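Local coordinates for conserved hypothetical alanine RICH protein (Mycobacterium tuberculosis, PDB 2IB0), which is of unknown function but folds as a ferritin-like four-helix bundle of the DUF4439 family, at residues A45-P48 with P49-F53; F53-A56 with D57-Q61; V71-A75 with R76-A80. One frame throughout, in Å; residues are numbered along the deposited sequence.

In the fold
Three local contacts follow helix 52-75 from its start to its end and illustrate how a bundle helix is started, propagated and ended. Interaction 1 turns the chain from helix 18-46 into helix 52-75, interaction 2 lies on the early turns of that second helix, and interaction 3 closes it. The first two share F53, and their centres are about 11 Å apart. Interaction 3 lies about 26 Å from interaction 2 and about 35 Å from interaction 1, centre to centre, and interactions 1 and 3 fall on opposite sides of the chain's centre. Neighbouring bundle helices pack against all three. The protein's function is unknown, so the contacts are read here as architecture.

Interaction 1: residues A45-P48 with P49-F53; sequences ALSP and PGVNF
With chi1 at -62°, V51 puts CG2 between its own backbone N and carbonyl carbon, and this branch reaches back to S47 and P48. In S47 a chi1 of -73° turns OG back beside its own N, where it bonds to the carbonyl of V43 and ties the residue to the helix it has just left; its CB faces the valine. The motif is a 3-10 turn, P48-P49-G50-V51, with P49 and G50 as its short 3-10 segment, joining two helices of the four-helix bundle: S47 is the first residue beyond helix 18-46, and V51 is the N-cap position of helix 52-75. V51 N donates to P48 O at 3.0 Å, and the bond is nearly straight at hydrogen (169°). N52 N repeats the pattern one residue on, bonding to P49 O. Successive prolines restrict the backbone here: P48 is extended and P49 enters the helical region, and the ring carbon P48 CB lies 4.0 Å from P49 CD. Beyond the turn V51 is buried against W144 and V147 of helix 124-150, whereas P49 and G50 lie at the surface. One valine methyl thus meets both S47 and the first residue of the turn, V51 CG2 lying 3.7 Å from S47 CB and 3.2 Å from P48 O.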
# COMPACT_ATOMS: atom_id res chain seq x y z
N ALA A 45 -16.77 -18.75 5.45
CA ALA A 45 -17.61 -19.94 5.37
C ALA A 45 -17.05 -20.99 4.44
O ALA A 45 -17.24 -22.18 4.68
CB ALA A 45 -19.00 -19.55 4.93
N LEU A 46 -16.42 -20.55 3.34
CA LEU A 46 -15.81 -21.46 2.39
C LEU A 46 -14.41 -21.99 2.79
O LEU A 46 -14.19 -23.23 2.74
CB LEU A 46 -15.66 -20.80 1.02
CG LEU A 46 -16.85 -20.68 0.06
CD1 LEU A 46 -16.55 -19.57 -0.88
CD2 LEU A 46 -17.13 -21.96 -0.69
N SER A 47 -13.54 -21.04 3.19
CA SER A 47 -12.02 -21.16 3.42
C SER A 47 -11.58 -22.47 4.04
O SER A 47 -12.32 -22.97 4.89
CB SER A 47 -11.50 -19.97 4.14
OG SER A 47 -11.48 -18.89 3.24
N PRO A 48 -10.29 -22.88 3.89
CA PRO A 48 -9.42 -23.37 4.98
C PRO A 48 -9.43 -22.80 6.36
O PRO A 48 -9.15 -21.63 6.50
CB PRO A 48 -8.02 -23.44 4.36
CG PRO A 48 -8.30 -23.68 2.93
CD PRO A 48 -9.45 -22.67 2.69
N PRO A 49 -9.65 -23.68 7.40
CA PRO A 49 -9.23 -23.37 8.79
C PRO A 49 -7.80 -22.75 8.86
O PRO A 49 -7.57 -21.88 9.71
CB PRO A 49 -9.25 -24.73 9.51
CG PRO A 49 -10.13 -25.62 8.67
CD PRO A 49 -10.28 -25.02 7.29
N GLY A 50 -6.90 -23.19 7.95
CA GLY A 50 -5.52 -22.67 7.77
C GLY A 50 -5.35 -21.15 7.53
O GLY A 50 -4.26 -20.60 7.66
N VAL A 51 -6.43 -20.47 7.16
CA VAL A 51 -6.34 -19.03 6.93
C VAL A 51 -7.35 -18.28 7.82
O VAL A 51 -7.73 -17.15 7.51
CB VAL A 51 -6.61 -18.65 5.43
CG1 VAL A 51 -5.58 -19.26 4.51
CG2 VAL A 51 -8.03 -19.07 5.03
N ASN A 52 -7.84 -18.90 8.89
CA ASN A 52 -8.72 -18.07 9.70
C ASN A 52 -8.17 -16.99 10.57
O ASN A 52 -8.89 -16.06 10.88
CB ASN A 52 -10.14 -18.59 10.16
CG ASN A 52 -10.44 -20.07 9.89
OD1 ASN A 52 -10.93 -20.45 8.78
ND2 ASN A 52 -10.31 -20.89 10.94
N PHE A 53 -6.88 -17.06 10.86
CA PHE A 53 -6.12 -15.92 11.38
C PHE A 53 -6.20 -14.74 10.40
O PHE A 53 -6.38 -13.62 10.83
CB PHE A 53 -4.65 -16.27 11.60
CG PHE A 53 -4.36 -17.00 12.92
CD1 PHE A 53 -5.04 -16.65 14.12
CD2 PHE A 53 -3.38 -18.02 12.97
CE1 PHE A 53 -4.77 -17.33 15.33
CE2 PHE A 53 -3.09 -18.70 14.18
CZ PHE A 53 -3.79 -18.35 15.37

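Interaction 2: residues F53-A56 with D57-Q61; sequences FLVA and DALKQ
V55 and L59, one helical turn apart, lie side by side and point the same way, with V55 CG1 3.9 Å from L59 CD1. This is the tight apolar side of the contact. The valine sets CG1 anti to its backbone N (chi1 172°), which directs that branch along the helix to the leucine. Helix 18-46 covers this face: V43 and S44 pack on V55, and Y40 touches both A58 and L59. L54, also buried, is covered instead by M140, R143 and W144 of helix 124-150, so that the inward surface of the helix is divided between two neighbours.

Beneath the side chains the backbone is regular. A58 N bonds to L54 O at 2.8 Å and L59 N to V55 O at 2.9 Å. The bonds on the outer side are slightly longer: D57 N to F53 O is 3.1 Å, and K60 N to A56 O is 3.0 Å.

That outer side is the loose one. F53, A56 and K60 are exposed, and the ends of F53 and K60 lead away from the contact. Between the two faces sits D57, whose CB lies close to the carbonyl oxygens of F53 and L54; its carboxylate has a long, weak ion pair with R143 of helix 124-150. One face of L54, V55, A58 and L59 packed against two neighbouring helices, and an exposed one carrying F53, A56 and K60, is the arrangement expected of a helix in a ferritin-like four-helix bundle.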
# COMPACT_ATOMS: atom_id res chain seq x y z
N PHE A 53 -6.88 -17.06 10.86
CA PHE A 53 -6.12 -15.92 11.38
C PHE A 53 -6.20 -14.74 10.40
O PHE A 53 -6.38 -13.62 10.83
CB PHE A 53 -4.65 -16.27 11.60
CG PHE A 53 -4.36 -17.00 12.92
CD1 PHE A 53 -5.04 -16.65 14.12
CD2 PHE A 53 -3.38 -18.02 12.97
CE1 PHE A 53 -4.77 -17.33 15.33
CE2 PHE A 53 -3.09 -18.70 14.18
CZ PHE A 53 -3.79 -18.35 15.37
N LEU A 54 -6.04 -15.01 9.10
CA LEU A 54 -6.09 -14.01 8.04
C LEU A 54 -7.49 -13.40 7.88
O LEU A 54 -7.66 -12.17 7.82
CB LEU A 54 -5.56 -14.62 6.73
CG LEU A 54 -5.32 -13.81 5.43
CD1 LEU A 54 -4.52 -12.55 5.69
CD2 LEU A 54 -4.68 -14.64 4.25
N VAL A 55 -8.50 -14.26 7.85
CA VAL A 55 -9.87 -13.81 7.73
C VAL A 55 -10.22 -12.93 8.92
O VAL A 55 -10.73 -11.83 8.71
CB VAL A 55 -10.89 -14.99 7.67
CG1 VAL A 55 -12.35 -14.45 7.75
CG2 VAL A 55 -10.68 -15.83 6.38
N ALA A 56 -9.97 -13.39 10.15
CA ALA A 56 -10.26 -12.58 11.34
C ALA A 56 -9.59 -11.20 11.28
O ALA A 56 -10.24 -10.17 11.56
CB ALA A 56 -9.85 -13.30 12.63
N ASP A 57 -8.29 -11.20 10.96
CA ASP A 57 -7.50 -9.99 10.76
C ASP A 57 -8.15 -9.05 9.75
O ASP A 57 -8.30 -7.88 10.02
CB ASP A 57 -6.11 -10.35 10.18
CG ASP A 57 -5.08 -10.74 11.23
OD1 ASP A 57 -5.38 -10.67 12.46
OD2 ASP A 57 -3.95 -11.12 10.79
N ALA A 58 -8.44 -9.56 8.55
CA ALA A 58 -9.03 -8.75 7.50
C ALA A 58 -10.39 -8.14 7.95
O ALA A 58 -10.64 -6.96 7.74
CB ALA A 58 -9.19 -9.56 6.21
N LEU A 59 -11.23 -8.95 8.60
CA LEU A 59 -12.55 -8.49 9.04
C LEU A 59 -12.49 -7.41 10.12
O LEU A 59 -13.24 -6.46 10.06
CB LEU A 59 -13.44 -9.66 9.51
CG LEU A 59 -14.28 -10.44 8.49
CD1 LEU A 59 -14.78 -11.72 9.10
CD2 LEU A 59 -15.44 -9.58 8.04
N LYS A 60 -11.57 -7.53 11.06
CA LYS A 60 -11.42 -6.52 12.11
C LYS A 60 -10.90 -5.21 11.52
O LYS A 60 -11.40 -4.13 11.82
CB LYS A 60 -10.53 -7.06 13.24
CG LYS A 60 -10.04 -6.05 14.25
CD LYS A 60 -8.92 -6.66 15.15
CE LYS A 60 -7.49 -6.44 14.56
NZ LYS A 60 -6.36 -6.47 15.60
N GLN A 61 -9.91 -5.32 10.65
CA GLN A 61 -9.39 -4.17 9.88
C GLN A 61 -10.48 -3.42 9.07
O GLN A 61 -10.57 -2.19 9.11
CB GLN A 61 -8.26 -4.62 8.98
CG GLN A 61 -7.68 -3.52 8.11
CD GLN A 61 -6.59 -4.06 7.19
OE1 GLN A 61 -6.84 -4.38 6.02
NE2 GLN A 61 -5.41 -4.23 7.73

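Interaction 3: residues V71-A75 with R76-A80; sequences VMLSA and RGVTA
L73 and V78 meet flank to flank as the chain doubles back, with L73 CB 4.2 Å from V78 CB. Further out along the leucine, CD1 reaches the methyl of A80, with L73 CD1 4.0 Å from A80 CB, so one side chain of the last helical turn touches two residues of the departing loop. R76 leaves on the M72 side of the leucine, while V78 and A80 lie on its other side. Its chi1 of -63° sets CG beside the backbone N, and from there the chain extends to NE; near its root it passes the carbonyls of the last turn, with R76 CG 3.3 Å from M72 O. The backbone underneath is a Schellman motif ending helix 52-75. G77, the first residue to leave helical geometry, adopts a positive phi of 82°, a conformation readily taken by glycine. V78 N then reaches back to L73 O at 2.8 Å, and within that loop G77 N bonds to S74 O at 3.0 Å. R76 N contributes weak bonds to both M72 O and L73 O. Apolar contact between L73 and V78 falls at the two residues joined by the outer bond of the motif, as is usual for it. The leucine also packs on L26 and L30 of helix 18-46. At its far end the R76 guanidinium forms salt bridges from NH2 to D22 and D126, and NH1 bonds to N23, linking this helix end to helices 18-46 and 124-150.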
# COMPACT_ATOMS: atom_id res chain seq x y z
N VAL A 71 -17.80 7.91 11.16
CA VAL A 71 -17.51 9.09 11.97
C VAL A 71 -17.08 10.27 11.07
O VAL A 71 -17.60 11.37 11.22
CB VAL A 71 -16.44 8.75 13.07
CG1 VAL A 71 -15.89 10.02 13.75
CG2 VAL A 71 -17.02 7.78 14.10
N MET A 72 -16.16 10.04 10.14
CA MET A 72 -15.64 11.09 9.23
C MET A 72 -16.76 11.77 8.45
O MET A 72 -16.82 13.01 8.38
CB MET A 72 -14.63 10.53 8.24
CG MET A 72 -13.26 10.23 8.80
SD MET A 72 -12.27 9.13 7.77
CE MET A 72 -11.58 10.27 6.57
N LEU A 73 -17.65 10.97 7.86
CA LEU A 73 -18.77 11.51 7.09
C LEU A 73 -19.68 12.37 7.97
O LEU A 73 -20.14 13.43 7.52
CB LEU A 73 -19.54 10.41 6.34
CG LEU A 73 -18.73 9.71 5.22
CD1 LEU A 73 -19.42 8.42 4.74
CD2 LEU A 73 -18.48 10.63 4.01
N SER A 74 -19.89 11.96 9.23
CA SER A 74 -20.63 12.78 10.21
C SER A 74 -19.97 14.13 10.52
O SER A 74 -20.64 15.18 10.56
CB SER A 74 -20.90 12.00 11.50
OG SER A 74 -21.68 10.85 11.21
N ALA A 75 -18.65 14.11 10.71
CA ALA A 75 -17.89 15.35 10.89
C ALA A 75 -18.07 16.33 9.70
O ALA A 75 -17.97 17.55 9.88
CB ALA A 75 -16.42 15.05 11.12
N ARG A 76 -18.36 15.78 8.52
CA ARG A 76 -18.57 16.56 7.31
C ARG A 76 -20.03 17.03 7.10
O ARG A 76 -20.30 17.79 6.16
CB ARG A 76 -18.16 15.74 6.09
CG ARG A 76 -16.69 15.37 6.04
CD ARG A 76 -16.39 14.64 4.76
NE ARG A 76 -14.96 14.34 4.58
CZ ARG A 76 -14.44 13.98 3.42
NH1 ARG A 76 -15.22 13.89 2.34
NH2 ARG A 76 -13.15 13.69 3.34
N GLY A 77 -20.97 16.55 7.93
CA GLY A 77 -22.39 16.83 7.74
C GLY A 77 -23.04 15.91 6.72
O GLY A 77 -24.08 16.23 6.13
N VAL A 78 -22.45 14.74 6.54
CA VAL A 78 -22.98 13.75 5.61
C VAL A 78 -23.46 12.54 6.41
O VAL A 78 -22.71 11.98 7.22
CB VAL A 78 -21.91 13.32 4.54
CG1 VAL A 78 -22.45 12.23 3.63
CG2 VAL A 78 -21.42 14.52 3.72
N THR A 79 -24.70 12.12 6.18
CA THR A 79 -25.17 10.88 6.78
C THR A 79 -24.65 9.73 5.92
O THR A 79 -24.90 9.69 4.71
CB THR A 79 -26.72 10.80 6.85
OG1 THR A 79 -27.25 10.95 5.53
CG2 THR A 79 -27.33 11.88 7.79
N ALA A 80 -23.90 8.83 6.55
CA ALA A 80 -23.26 7.70 5.86
C ALA A 80 -24.24 6.81 5.07
O ALA A 80 -25.37 6.54 5.54
CB ALA A 80 -22.48 6.88 6.87